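Local coordinates for Exo beta-1,2-glucooligosaccharide sophorohydrolase (non-reducing end) (Parabacteroides distasonis ATCC 8503, PDB 5Z06), which hydrolyses linear beta-1,2-glucan and beta-1,2-glucooligosaccharides of four or more units as an exo-acting enzyme, releasing sophorose from the non-reducing end, at residues Trp32-Arg37 with Ser53-Tyr58; Ile105-Ala110 with Phe142-Val147; Tyr201-Asp206 with Tyr634-Gly639; Leu524-Ser529 with Thr554-Asn559. All blocks are in the same frame, centred on the assembly; numbering follows the deposited sequence.

In the fold
Contacts 1 and 2 belong to the N-terminal beta region, their centres about 23 Å apart, and hold different sheets: contact 1 pairs strand 32-33 with strand 53-59, contact 2 lays a loop against strand 104-109. Contact 3 ties the hairpin turn between strands 194-200 and 204-210 to the C-terminal part of helix 624-636, and contact 4 joins a loop to the start of helix 556-573. All four are largely buried, with partly exposed residues at their margins. Contact 2 is apolar and has no hydrogen bond across it, whereas the others carry salt bridges: contact 1 adds a strand bond, contact 3 a shared tyrosine hydroxyl, contact 4 an asparagine amide, and contacts 1 and 4 also apolar pairs.

Contact 1 of 4, residues Trp32-Arg37 with Ser53-Tyr58; sequences WIKNAR and SLELTY
Lys34 reaches Glu55 with an outstretched side chain: CG lies anti to the backbone N (chi1 -172°) and the later torsions stay extended, which carries NZ to 2.7 Å from Glu55 OE1, on the syn lone pair of that oxygen. The other oxygen, OE2, takes the hydroxyl of Thr57 from the anti side, somewhat out of the carboxylate plane, and Thr57 OG1 also bonds to Thr171, so the buried carboxylate is held at both oxygens. The methyl of Thr57 turns the other way, CG2 standing 3.8 Å from CZ3 of Trp32. Strands 32-33 and 53-59 run antiparallel, with Ile33 and Tyr58 a non-hydrogen-bonded pair, and Ile33 packs on strands 23-28 and 65-71 of a second sheet, consistent with a beta-sandwich. Lys34 N donates to Thr57 O at 2.7 Å, and a water bridges Lys34 O, Glu55 O and Thr57 N. Ile33 sends CD1 obliquely to Leu56 CD1 at 3.6 Å. Tyr58 shares that face through its CB, while its hydroxyl bonds to Ala101 O.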
loop_
_atom_site.group_PDB
_atom_site.type_symbol
_atom_site.label_atom_id
_atom_site.label_comp_id
_atom_site.label_asym_id
_atom_site.label_seq_id
_atom_site.Cartn_x
_atom_site.Cartn_y
_atom_site.Cartn_z
ATOM N N TRP A 32 -0.915 -32.943 18.163
ATOM C CA TRP A 32 -0.326 -31.663 18.347
ATOM C C TRP A 32 0.121 -31.118 17.021
ATOM O O TRP A 32 0.484 -31.865 16.128
ATOM C CB TRP A 32 0.840 -31.744 19.336
ATOM C CG TRP A 32 1.457 -30.420 19.586
ATOM C CD1 TRP A 32 0.849 -29.306 20.124
ATOM C CD2 TRP A 32 2.784 -30.025 19.249
ATOM N NE1 TRP A 32 1.737 -28.253 20.160
ATOM C CE2 TRP A 32 2.930 -28.667 19.628
ATOM C CE3 TRP A 32 3.877 -30.684 18.680
ATOM C CZ2 TRP A 32 4.120 -27.977 19.459
ATOM C CZ3 TRP A 32 5.068 -29.980 18.510
ATOM C CH2 TRP A 32 5.177 -28.651 18.912
ATOM N N ILE A 33 0.007 -29.807 16.880
ATOM C CA ILE A 33 0.694 -29.091 15.827
ATOM C C ILE A 33 1.283 -27.808 16.400
ATOM O O ILE A 33 0.636 -27.087 17.172
ATOM C CB ILE A 33 -0.197 -28.814 14.590
ATOM C CG1 ILE A 33 0.609 -28.077 13.531
ATOM C CG2 ILE A 33 -1.470 -28.038 14.960
ATOM C CD1 ILE A 33 0.018 -28.174 12.145
ATOM N N LYS A 34 2.523 -27.536 16.007
ATOM C CA LYS A 34 3.240 -26.412 16.525
ATOM C C LYS A 34 2.603 -25.176 15.942
ATOM O O LYS A 34 2.357 -25.116 14.737
ATOM C CB LYS A 34 4.720 -26.484 16.139
ATOM C CG LYS A 34 5.568 -25.427 16.815
ATOM C CD LYS A 34 7.004 -25.515 16.341
ATOM C CE LYS A 34 7.820 -24.309 16.714
ATOM N NZ LYS A 34 9.215 -24.404 16.184
ATOM N N ASN A 35 2.341 -24.201 16.807
ATOM C CA ASN A 35 1.668 -22.978 16.410
ATOM C C ASN A 35 1.964 -21.867 17.394
ATOM O O ASN A 35 2.246 -22.119 18.557
ATOM C CB ASN A 35 0.145 -23.188 16.349
ATOM C CG ASN A 35 -0.476 -23.355 17.725
ATOM O OD1 ASN A 35 -1.045 -22.415 18.263
ATOM N ND2 ASN A 35 -0.331 -24.536 18.316
ATOM N N ALA A 36 1.893 -20.639 16.899
ATOM C CA ALA A 36 1.939 -19.446 17.720
ATOM C C ALA A 36 0.599 -18.799 17.507
ATOM O O ALA A 36 0.284 -18.408 16.384
ATOM C CB ALA A 36 3.055 -18.529 17.252
ATOM N N ARG A 37 -0.216 -18.745 18.554
ATOM C CA ARG A 37 -1.572 -18.166 18.484
ATOM C C ARG A 37 -2.354 -18.729 17.312
ATOM O O ARG A 37 -3.061 -18.020 16.622
ATOM C CB ARG A 37 -1.529 -16.639 18.396
ATOM C CG ARG A 37 -0.839 -15.945 19.550
ATOM C CD ARG A 37 -0.623 -14.476 19.201
ATOM N NE ARG A 37 0.686 -14.337 18.560
ATOM C CZ ARG A 37 0.941 -14.075 17.281
ATOM N NH1 ARG A 37 -0.018 -13.840 16.385
ATOM N NH2 ARG A 37 2.210 -14.026 16.897
ATOM N N SER A 53 10.184 -20.302 5.218
ATOM C CA SER A 53 9.186 -21.271 4.868
ATOM C C SER A 53 8.288 -21.434 6.064
ATOM O O SER A 53 8.555 -20.871 7.130
ATOM C CB SER A 53 9.861 -22.589 4.526
ATOM O OG SER A 53 10.588 -23.078 5.637
ATOM N N LEU A 54 7.232 -22.208 5.879
ATOM C CA LEU A 54 6.318 -22.515 6.938
ATOM C C LEU A 54 6.705 -23.832 7.562
ATOM O O LEU A 54 7.013 -24.809 6.859
ATOM C CB LEU A 54 4.891 -22.577 6.414
ATOM C CG LEU A 54 4.343 -21.245 5.912
ATOM C CD1 LEU A 54 2.980 -21.462 5.300
ATOM C CD2 LEU A 54 4.212 -20.272 7.063
ATOM N N GLU A 55 6.680 -23.848 8.891
ATOM C CA GLU A 55 7.035 -25.021 9.640
ATOM C C GLU A 55 5.768 -25.760 9.949
ATOM O O GLU A 55 4.838 -25.207 10.514
ATOM C CB GLU A 55 7.741 -24.662 10.942
ATOM C CG GLU A 55 8.420 -25.868 11.572
ATOM C CD GLU A 55 8.766 -25.679 13.027
ATOM O OE1 GLU A 55 8.895 -24.523 13.462
ATOM O OE2 GLU A 55 8.893 -26.700 13.744
ATOM N N LEU A 56 5.748 -27.028 9.583
ATOM C CA LEU A 56 4.624 -27.865 9.887
ATOM C C LEU A 56 5.136 -28.987 10.788
ATOM O O LEU A 56 5.618 -30.015 10.308
ATOM C CB LEU A 56 3.992 -28.377 8.586
ATOM C CG LEU A 56 2.613 -28.986 8.804
ATOM C CD1 LEU A 56 1.568 -27.890 8.921
ATOM C CD2 LEU A 56 2.244 -29.943 7.677
ATOM N N THR A 57 5.067 -28.754 12.095
ATOM C CA THR A 57 5.548 -29.726 13.082
ATOM C C THR A 57 4.336 -30.232 13.809
ATOM O O THR A 57 3.570 -29.452 14.390
ATOM C CB THR A 57 6.604 -29.141 14.022
ATOM O OG1 THR A 57 7.797 -28.932 13.269
ATOM C CG2 THR A 57 6.923 -30.077 15.198
ATOM N N TYR A 58 4.145 -31.544 13.738
ATOM C CA TYR A 58 2.931 -32.157 14.237
ATOM C C TYR A 58 3.149 -33.533 14.827
ATOM O O TYR A 58 4.127 -34.208 14.531
ATOM C CB TYR A 58 1.884 -32.248 13.118
ATOM C CG TYR A 58 2.339 -33.071 11.942
ATOM C CD1 TYR A 58 3.090 -32.492 10.910
ATOM C CD2 TYR A 58 2.059 -34.446 11.871
ATOM C CE1 TYR A 58 3.518 -33.245 9.821
ATOM C CE2 TYR A 58 2.492 -35.221 10.784
ATOM C CZ TYR A 58 3.227 -34.624 9.775
ATOM O OH TYR A 58 3.673 -35.369 8.707
HETATM O O HOH W 1 3.852 -26.334 12.682
#

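Contact 2 of 4, residues Ile105-Ala110 with Phe142-Val147; sequences IAIRYA and FGLNAV
Phe142 stands against the backbone of Ile105 and Ala106, on strand 104-109 of a five-stranded antiparallel sheet. Its loop follows strand 132-138, which pairs with strand 86-93 in the other sheet of what looks like a beta-sandwich, and the ring also touches Leu87 and Ile137 of those two strands; the contact therefore helps fill the apolar space between the sheets. From CB, the Phe142 side chain turns beside its own backbone N, CG being anti to the carbonyl carbon (chi1 -64°), and this directs the ring at strand 104-109. On one flank CD1 lies 3.9 Å from Ala106 CA. Farther along the same flank, CE1 is 3.5 Å from Ala106 CA and meets Ile105 O near the ring plane. On the other flank CD2 and CE2 lie beneath the end of Ile107, whose CD1 sits over one face as a CH-pi contact, 4.1 Å from the ring centroid and 25° off its normal. At the far end CZ reaches Ile105 CG1 at 4.2 Å.

Ile107 CD1 serves a second neighbour, Leu144, meeting it crosswise with CD1 to CD1 3.8 Å. The two branches of Leu144 divide their work: CD1 goes to the isoleucine, CD2 to Tyr109, whose side chain runs antiparallel beside it. Leu144 CD2 approaches the tyrosine ring obliquely, 3.8 Å from Tyr109 CE1 and 3.2 Å from Tyr109 OH.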
loop_
_atom_site.group_PDB
_atom_site.type_symbol
_atom_site.label_atom_id
_atom_site.label_comp_id
_atom_site.label_asym_id
_atom_site.label_seq_id
_atom_site.Cartn_x
_atom_site.Cartn_y
_atom_site.Cartn_z
ATOM N N ILE A 105 -4.037 -33.435 2.359
ATOM C CA ILE A 105 -4.065 -32.095 1.845
ATOM C C ILE A 105 -5.312 -31.912 1.013
ATOM O O ILE A 105 -5.695 -32.799 0.263
ATOM C CB ILE A 105 -2.786 -31.751 1.044
ATOM C CG1 ILE A 105 -2.888 -30.354 0.439
ATOM C CG2 ILE A 105 -2.503 -32.771 -0.046
ATOM C CD1 ILE A 105 -1.530 -29.813 0.032
ATOM N N ALA A 106 -5.901 -30.735 1.157
ATOM C CA ALA A 106 -7.152 -30.364 0.559
ATOM C C ALA A 106 -7.114 -28.870 0.315
ATOM O O ALA A 106 -6.138 -28.181 0.654
ATOM C CB ALA A 106 -8.307 -30.712 1.475
ATOM N N ILE A 107 -8.158 -28.369 -0.319
ATOM C CA ILE A 107 -8.289 -26.939 -0.520
ATOM C C ILE A 107 -9.576 -26.554 0.170
ATOM O O ILE A 107 -10.590 -27.223 -0.007
ATOM C CB ILE A 107 -8.221 -26.569 -2.012
ATOM C CG1 ILE A 107 -6.773 -26.756 -2.479
ATOM C CG2 ILE A 107 -8.676 -25.126 -2.235
ATOM C CD1 ILE A 107 -6.530 -26.652 -3.972
ATOM N N ARG A 108 -9.500 -25.527 1.008
ATOM C CA ARG A 108 -10.663 -25.002 1.656
ATOM C C ARG A 108 -11.222 -23.911 0.774
ATOM O O ARG A 108 -10.477 -23.014 0.363
ATOM C CB ARG A 108 -10.350 -24.425 3.034
ATOM C CG ARG A 108 -11.623 -23.995 3.761
ATOM C CD ARG A 108 -11.434 -23.444 5.168
ATOM N NE ARG A 108 -10.487 -22.343 5.225
ATOM C CZ ARG A 108 -10.682 -21.100 4.775
ATOM N NH1 ARG A 108 -11.802 -20.730 4.155
ATOM N NH2 ARG A 108 -9.714 -20.215 4.918
ATOM N N TYR A 109 -12.532 -23.991 0.516
ATOM C CA TYR A 109 -13.242 -22.985 -0.249
ATOM C C TYR A 109 -13.523 -21.784 0.620
ATOM O O TYR A 109 -13.460 -21.878 1.854
ATOM C CB TYR A 109 -14.563 -23.525 -0.830
ATOM C CG TYR A 109 -14.373 -24.592 -1.889
ATOM C CD1 TYR A 109 -13.902 -24.264 -3.163
ATOM C CD2 TYR A 109 -14.668 -25.937 -1.624
ATOM C CE1 TYR A 109 -13.740 -25.236 -4.143
ATOM C CE2 TYR A 109 -14.503 -26.908 -2.591
ATOM C CZ TYR A 109 -14.047 -26.548 -3.841
ATOM O OH TYR A 109 -13.882 -27.502 -4.787
ATOM N N ALA A 110 -13.841 -20.664 -0.021
ATOM C CA ALA A 110 -14.226 -19.436 0.695
ATOM C C ALA A 110 -15.429 -19.627 1.633
ATOM O O ALA A 110 -15.523 -18.955 2.665
ATOM C CB ALA A 110 -14.500 -18.310 -0.294
ATOM N N PHE A 142 -8.075 -32.804 -6.704
ATOM C CA PHE A 142 -8.995 -32.249 -5.682
ATOM C C PHE A 142 -10.448 -32.237 -6.135
ATOM O O PHE A 142 -11.347 -31.914 -5.343
ATOM C CB PHE A 142 -8.590 -30.828 -5.248
ATOM C CG PHE A 142 -7.250 -30.760 -4.556
ATOM C CD1 PHE A 142 -7.087 -31.271 -3.273
ATOM C CD2 PHE A 142 -6.159 -30.172 -5.181
ATOM C CE1 PHE A 142 -5.854 -31.203 -2.636
ATOM C CE2 PHE A 142 -4.922 -30.105 -4.549
ATOM C CZ PHE A 142 -4.769 -30.619 -3.269
ATOM N N GLY A 143 -10.687 -32.592 -7.396
ATOM C CA GLY A 143 -12.026 -32.598 -7.955
ATOM C C GLY A 143 -12.431 -31.181 -8.286
ATOM O O GLY A 143 -13.608 -30.850 -8.225
ATOM N N LEU A 144 -11.440 -30.349 -8.625
ATOM C CA LEU A 144 -11.676 -28.972 -9.036
ATOM C C LEU A 144 -11.851 -28.919 -10.542
ATOM O O LEU A 144 -10.970 -29.351 -11.308
ATOM C CB LEU A 144 -10.515 -28.048 -8.637
ATOM C CG LEU A 144 -10.380 -27.760 -7.136
ATOM C CD1 LEU A 144 -8.993 -27.245 -6.817
ATOM C CD2 LEU A 144 -11.445 -26.784 -6.687
ATOM N N ASN A 145 -12.978 -28.338 -10.943
ATOM C CA ASN A 145 -13.262 -28.031 -12.337
ATOM C C ASN A 145 -12.339 -26.866 -12.742
ATOM O O ASN A 145 -11.525 -26.406 -11.928
ATOM C CB ASN A 145 -14.755 -27.675 -12.517
ATOM C CG ASN A 145 -15.701 -28.734 -11.930
ATOM O OD1 ASN A 145 -15.404 -29.928 -11.937
ATOM N ND2 ASN A 145 -16.838 -28.290 -11.404
ATOM N N ALA A 146 -12.459 -26.400 -13.986
ATOM C CA ALA A 146 -11.648 -25.282 -14.508
ATOM C C ALA A 146 -11.575 -24.080 -13.538
ATOM O O ALA A 146 -12.598 -23.563 -13.076
ATOM C CB ALA A 146 -12.181 -24.827 -15.860
ATOM N N VAL A 147 -10.354 -23.668 -13.215
ATOM C CA VAL A 147 -10.121 -22.551 -12.304
ATOM C C VAL A 147 -9.704 -21.364 -13.154
ATOM O O VAL A 147 -8.847 -21.492 -14.011
ATOM C CB VAL A 147 -9.039 -22.893 -11.255
ATOM C CG1 VAL A 147 -8.707 -21.685 -10.384
ATOM C CG2 VAL A 147 -9.517 -24.036 -10.376
#

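Contact 3 of 4, residues Tyr201-Asp206 with Tyr634-Gly639; sequences YERHID and YYRNHG
Tyr635 swings its ring away from its own main-chain nitrogen (chi1 -175°), bringing OH from the C-terminal part of helix 624-636 to Arg203 and His204, while His204 holds its ring between N and carbonyl carbon (chi1 84°) and turns ND1 to the same oxygen. Tyr635 OH and His204 ND1 form a 2.5 Å hydrogen bond in which either could be the donor, and OH accepts from Arg203 N at 2.9 Å. The imidazole NE2 donates to Asp206 OD2, which also pairs with Arg297; these in-plane partners at ND1 and NE2 would hold the ring's rotation. Arg636 grips Glu202 side-on, the planes nearly coplanar: NE to OE1 at 2.7 Å, NH2 to OE2 at 2.9 Å. Arg203 NE comes to OE1 from the anti side. With a leucine in place of Arg636, Glu202 would probably keep Arg203 of its own turn but lose its charged link to the helix. This salt-bridge network, beside a His-carboxylate pair, joins a hairpin turn to helix 624-636 of the glycoamylase-like family region.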
loop_
_atom_site.group_PDB
_atom_site.type_symbol
_atom_site.label_atom_id
_atom_site.label_comp_id
_atom_site.label_asym_id
_atom_site.label_seq_id
_atom_site.Cartn_x
_atom_site.Cartn_y
_atom_site.Cartn_z
ATOM N N TYR A 201 22.242 2.711 3.081
ATOM C CA TYR A 201 21.777 3.701 4.019
ATOM C C TYR A 201 22.317 3.235 5.370
ATOM O O TYR A 201 23.433 2.709 5.410
ATOM C CB TYR A 201 20.256 3.800 3.908
ATOM C CG TYR A 201 19.866 4.319 2.553
ATOM C CD1 TYR A 201 19.758 3.454 1.489
ATOM C CD2 TYR A 201 19.652 5.683 2.328
ATOM C CE1 TYR A 201 19.417 3.907 0.238
ATOM C CE2 TYR A 201 19.303 6.155 1.073
ATOM C CZ TYR A 201 19.183 5.249 0.038
ATOM O OH TYR A 201 18.861 5.631 -1.234
ATOM N N GLU A 202 21.573 3.390 6.456
ATOM C CA GLU A 202 22.095 3.041 7.764
ATOM C C GLU A 202 21.891 1.583 8.128
ATOM O O GLU A 202 22.789 0.918 8.682
ATOM C CB GLU A 202 21.468 3.930 8.812
ATOM C CG GLU A 202 22.061 3.697 10.196
ATOM C CD GLU A 202 21.406 4.532 11.230
ATOM O OE1 GLU A 202 20.718 3.949 12.074
ATOM O OE2 GLU A 202 21.569 5.758 11.204
ATOM N N ARG A 203 20.698 1.095 7.852
ATOM C CA ARG A 203 20.308 -0.254 8.236
ATOM C C ARG A 203 20.023 -1.128 7.046
ATOM O O ARG A 203 19.699 -2.317 7.206
ATOM C CB ARG A 203 19.070 -0.182 9.114
ATOM C CG ARG A 203 19.201 0.775 10.276
ATOM C CD ARG A 203 20.307 0.345 11.197
ATOM N NE ARG A 203 20.390 1.244 12.335
ATOM C CZ ARG A 203 20.748 0.888 13.559
ATOM N NH1 ARG A 203 21.072 -0.367 13.830
ATOM N NH2 ARG A 203 20.795 1.796 14.518
ATOM N N HIS A 204 20.161 -0.578 5.844
ATOM C CA HIS A 204 19.812 -1.350 4.687
ATOM C C HIS A 204 20.570 -0.928 3.478
ATOM O O HIS A 204 21.119 0.164 3.447
ATOM C CB HIS A 204 18.318 -1.280 4.416
ATOM C CG HIS A 204 17.917 -0.079 3.650
ATOM N ND1 HIS A 204 17.813 1.162 4.229
ATOM C CD2 HIS A 204 17.608 0.076 2.340
ATOM C CE1 HIS A 204 17.456 2.033 3.304
ATOM N NE2 HIS A 204 17.328 1.401 2.152
ATOM N N ILE A 205 20.584 -1.837 2.506
ATOM C CA ILE A 205 21.127 -1.597 1.203
ATOM C C ILE A 205 20.030 -1.868 0.203
ATOM O O ILE A 205 19.370 -2.899 0.244
ATOM C CB ILE A 205 22.344 -2.479 0.902
ATOM C CG1 ILE A 205 23.405 -2.223 1.968
ATOM C CG2 ILE A 205 22.856 -2.186 -0.513
ATOM C CD1 ILE A 205 24.608 -3.131 1.902
ATOM N N ASP A 206 19.844 -0.915 -0.687
ATOM C CA ASP A 206 18.912 -1.052 -1.780
ATOM C C ASP A 206 19.679 -1.439 -3.001
ATOM O O ASP A 206 20.642 -0.760 -3.360
ATOM C CB ASP A 206 18.216 0.281 -2.038
ATOM C CG ASP A 206 17.136 0.560 -1.040
ATOM O OD1 ASP A 206 16.431 -0.409 -0.691
ATOM O OD2 ASP A 206 16.982 1.737 -0.631
ATOM N N TYR A 634 10.317 3.290 13.101
ATOM C CA TYR A 634 9.876 2.460 11.979
ATOM C C TYR A 634 11.047 1.897 11.177
ATOM O O TYR A 634 11.058 0.714 10.808
ATOM C CB TYR A 634 8.960 3.263 11.050
ATOM C CG TYR A 634 7.653 3.688 11.640
ATOM C CD1 TYR A 634 7.115 3.057 12.749
ATOM C CD2 TYR A 634 6.915 4.705 11.043
ATOM C CE1 TYR A 634 5.908 3.456 13.283
ATOM C CE2 TYR A 634 5.698 5.083 11.543
ATOM C CZ TYR A 634 5.206 4.468 12.679
ATOM O OH TYR A 634 4.007 4.841 13.204
ATOM N N TYR A 635 12.019 2.763 10.906
ATOM C CA TYR A 635 13.201 2.367 10.190
ATOM C C TYR A 635 14.135 1.519 11.044
ATOM O O TYR A 635 14.420 0.379 10.687
ATOM C CB TYR A 635 13.930 3.578 9.663
ATOM C CG TYR A 635 15.100 3.214 8.820
ATOM C CD1 TYR A 635 14.932 2.525 7.618
ATOM C CD2 TYR A 635 16.392 3.523 9.220
ATOM C CE1 TYR A 635 16.027 2.166 6.842
ATOM C CE2 TYR A 635 17.482 3.153 8.455
ATOM C CZ TYR A 635 17.295 2.478 7.266
ATOM O OH TYR A 635 18.394 2.135 6.512
ATOM N N ARG A 636 14.621 2.067 12.155
ATOM C CA ARG A 636 15.703 1.404 12.873
ATOM C C ARG A 636 15.254 0.199 13.636
ATOM O O ARG A 636 16.002 -0.737 13.702
ATOM C CB ARG A 636 16.422 2.331 13.828
ATOM C CG ARG A 636 17.329 3.301 13.112
ATOM C CD ARG A 636 17.822 4.353 14.072
ATOM N NE ARG A 636 18.748 5.231 13.374
ATOM C CZ ARG A 636 18.819 6.549 13.506
ATOM N NH1 ARG A 636 18.017 7.191 14.323
ATOM N NH2 ARG A 636 19.696 7.232 12.799
ATOM N N ASN A 637 14.058 0.233 14.219
ATOM C CA ASN A 637 13.572 -0.881 15.047
ATOM C C ASN A 637 12.716 -1.844 14.267
ATOM O O ASN A 637 12.899 -3.051 14.411
ATOM C CB ASN A 637 12.810 -0.380 16.265
ATOM C CG ASN A 637 13.678 0.445 17.167
ATOM O OD1 ASN A 637 14.843 0.096 17.401
ATOM N ND2 ASN A 637 13.146 1.566 17.651
ATOM N N HIS A 638 11.801 -1.323 13.448
ATOM C CA HIS A 638 10.901 -2.165 12.646
ATOM C C HIS A 638 11.291 -2.379 11.204
ATOM O O HIS A 638 10.564 -3.023 10.477
ATOM C CB HIS A 638 9.481 -1.617 12.710
ATOM C CG HIS A 638 8.993 -1.462 14.101
ATOM N ND1 HIS A 638 9.240 -2.408 15.072
ATOM C CD2 HIS A 638 8.336 -0.449 14.709
ATOM C CE1 HIS A 638 8.730 -1.993 16.218
ATOM N NE2 HIS A 638 8.169 -0.811 16.023
ATOM N N GLY A 639 12.441 -1.880 10.794
ATOM C CA GLY A 639 12.788 -1.870 9.393
ATOM C C GLY A 639 12.929 -3.230 8.778
ATOM O O GLY A 639 12.598 -3.386 7.621
#

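Contact 4 of 4, residues Leu524-Ser529 with Thr554-Asn559; sequences LKVGVS and TNYFEN
Two flat groups meet Val526: the amide of Asn559 and the ring of Tyr556. One face of that ring carries Thr554 CG2, 3.5 Å above the plane and offset toward the rim, while Val526 CG1 comes in at the edge, near the plane, 3.8 Å from Tyr556 OH. The hydroxyl itself bonds to Tyr513 and Asp551. Asn559 CG points away from its main-chain nitrogen (chi1 -157°), which presents the amide to the loop: ND2 donates to Val526 O, lying in the amide plane, at 2.8 Å and 176°, and Val526 N reaches OD1 from a tilted position at 3.3 Å. Were Asn559 an alanine, Val526 N and O would probably both lose these partners and the loop could shift against the helix. Nearby, Lys525 NZ bridges to Glu558 OE2 at 2.9 Å, and Val526 CG2 packs on Thr554 CG2 at 3.6 Å. Asn555 caps the helix N-terminus through Glu558 N. The loop after strand 522-523 thus packs on the first turn of helix 556-573 through Glu558 and Asn559, and Leu524 reaches further along it to Met563 and Ile566.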
loop_
_atom_site.group_PDB
_atom_site.type_symbol
_atom_site.label_atom_id
_atom_site.label_comp_id
_atom_site.label_asym_id
_atom_site.label_seq_id
_atom_site.Cartn_x
_atom_site.Cartn_y
_atom_site.Cartn_z
ATOM N N LEU A 524 -10.261 20.725 20.497
ATOM C CA LEU A 524 -10.424 20.601 19.076
ATOM C C LEU A 524 -11.569 21.493 18.636
ATOM O O LEU A 524 -12.721 21.190 18.922
ATOM C CB LEU A 524 -10.727 19.128 18.746
ATOM C CG LEU A 524 -10.427 18.662 17.344
ATOM C CD1 LEU A 524 -8.956 18.896 16.995
ATOM C CD2 LEU A 524 -10.792 17.188 17.210
ATOM N N LYS A 525 -11.261 22.598 17.958
ATOM C CA LYS A 525 -12.318 23.496 17.481
ATOM C C LYS A 525 -13.194 22.868 16.407
ATOM O O LYS A 525 -14.406 23.046 16.384
ATOM C CB LYS A 525 -11.725 24.800 16.975
ATOM C CG LYS A 525 -11.193 25.698 18.088
ATOM C CD LYS A 525 -10.437 26.877 17.490
ATOM C CE LYS A 525 -10.022 27.903 18.524
ATOM N NZ LYS A 525 -8.563 27.835 18.794
ATOM N N VAL A 526 -12.584 22.113 15.516
ATOM C CA VAL A 526 -13.304 21.507 14.417
ATOM C C VAL A 526 -12.913 20.049 14.337
ATOM O O VAL A 526 -11.774 19.667 14.620
ATOM C CB VAL A 526 -12.934 22.221 13.120
ATOM C CG1 VAL A 526 -13.361 21.422 11.887
ATOM C CG2 VAL A 526 -13.545 23.615 13.102
ATOM N N GLY A 527 -13.848 19.236 13.905
ATOM C CA GLY A 527 -13.537 17.873 13.571
ATOM C C GLY A 527 -14.536 16.910 14.137
ATOM O O GLY A 527 -14.999 17.061 15.275
ATOM N N VAL A 528 -14.832 15.890 13.352
ATOM C CA VAL A 528 -15.684 14.810 13.787
ATOM C C VAL A 528 -14.875 14.010 14.775
ATOM O O VAL A 528 -13.684 13.744 14.555
ATOM C CB VAL A 528 -16.057 13.896 12.621
ATOM C CG1 VAL A 528 -16.772 12.638 13.119
ATOM C CG2 VAL A 528 -16.936 14.651 11.630
ATOM N N SER A 529 -15.528 13.618 15.861
ATOM C CA SER A 529 -14.896 12.786 16.865
ATOM C C SER A 529 -13.606 13.465 17.305
ATOM O O SER A 529 -13.616 14.698 17.471
ATOM C CB SER A 529 -14.711 11.371 16.321
ATOM O OG SER A 529 -14.355 10.506 17.366
ATOM N N THR A 554 -11.618 28.057 12.911
ATOM C CA THR A 554 -10.256 27.768 13.307
ATOM C C THR A 554 -9.305 28.048 12.173
ATOM O O THR A 554 -9.692 28.023 10.994
ATOM C CB THR A 554 -10.095 26.265 13.733
ATOM O OG1 THR A 554 -8.760 26.011 14.199
ATOM C CG2 THR A 554 -10.429 25.295 12.581
ATOM N N ASN A 555 -8.057 28.291 12.536
ATOM C CA ASN A 555 -6.949 28.127 11.619
ATOM C C ASN A 555 -6.678 26.609 11.468
ATOM O O ASN A 555 -6.690 25.887 12.467
ATOM C CB ASN A 555 -5.734 28.791 12.184
ATOM C CG ASN A 555 -4.522 28.536 11.344
ATOM O OD1 ASN A 555 -3.694 27.671 11.665
ATOM N ND2 ASN A 555 -4.433 29.242 10.224
ATOM N N TYR A 556 -6.417 26.137 10.248
ATOM C CA TYR A 556 -6.280 24.691 10.018
ATOM C C TYR A 556 -4.943 24.063 10.406
ATOM O O TYR A 556 -4.932 22.928 10.844
ATOM C CB TYR A 556 -6.810 24.251 8.623
ATOM C CG TYR A 556 -8.281 24.202 8.750
ATOM C CD1 TYR A 556 -8.903 23.099 9.301
ATOM C CD2 TYR A 556 -9.033 25.334 8.530
ATOM C CE1 TYR A 556 -10.256 23.081 9.534
ATOM C CE2 TYR A 556 -10.400 25.333 8.746
ATOM C CZ TYR A 556 -11.008 24.211 9.261
ATOM O OH TYR A 556 -12.357 24.205 9.484
ATOM N N PHE A 557 -3.837 24.781 10.320
ATOM C CA PHE A 557 -2.613 24.220 10.839
ATOM C C PHE A 557 -2.806 23.934 12.331
ATOM O O PHE A 557 -2.420 22.882 12.802
ATOM C CB PHE A 557 -1.416 25.145 10.695
ATOM C CG PHE A 557 -0.173 24.563 11.289
ATOM C CD1 PHE A 557 0.544 23.590 10.590
ATOM C CD2 PHE A 557 0.231 24.898 12.577
ATOM C CE1 PHE A 557 1.667 23.009 11.150
ATOM C CE2 PHE A 557 1.362 24.318 13.139
ATOM C CZ PHE A 557 2.080 23.378 12.429
ATOM N N GLU A 558 -3.337 24.914 13.059
ATOM C CA GLU A 558 -3.567 24.792 14.491
ATOM C C GLU A 558 -4.443 23.595 14.806
ATOM O O GLU A 558 -4.128 22.797 15.687
ATOM C CB GLU A 558 -4.238 26.057 15.032
ATOM C CG GLU A 558 -4.603 26.025 16.515
ATOM C CD GLU A 558 -5.697 27.017 16.839
ATOM O OE1 GLU A 558 -5.366 28.184 17.124
ATOM O OE2 GLU A 558 -6.900 26.632 16.791
ATOM N N ASN A 559 -5.544 23.485 14.081
ATOM C CA ASN A 559 -6.520 22.440 14.340
ATOM C C ASN A 559 -6.037 21.050 13.885
ATOM O O ASN A 559 -6.205 20.065 14.602
ATOM C CB ASN A 559 -7.843 22.764 13.659
ATOM C CG ASN A 559 -9.009 22.057 14.326
ATOM O OD1 ASN A 559 -9.337 22.338 15.483
ATOM N ND2 ASN A 559 -9.612 21.114 13.621
#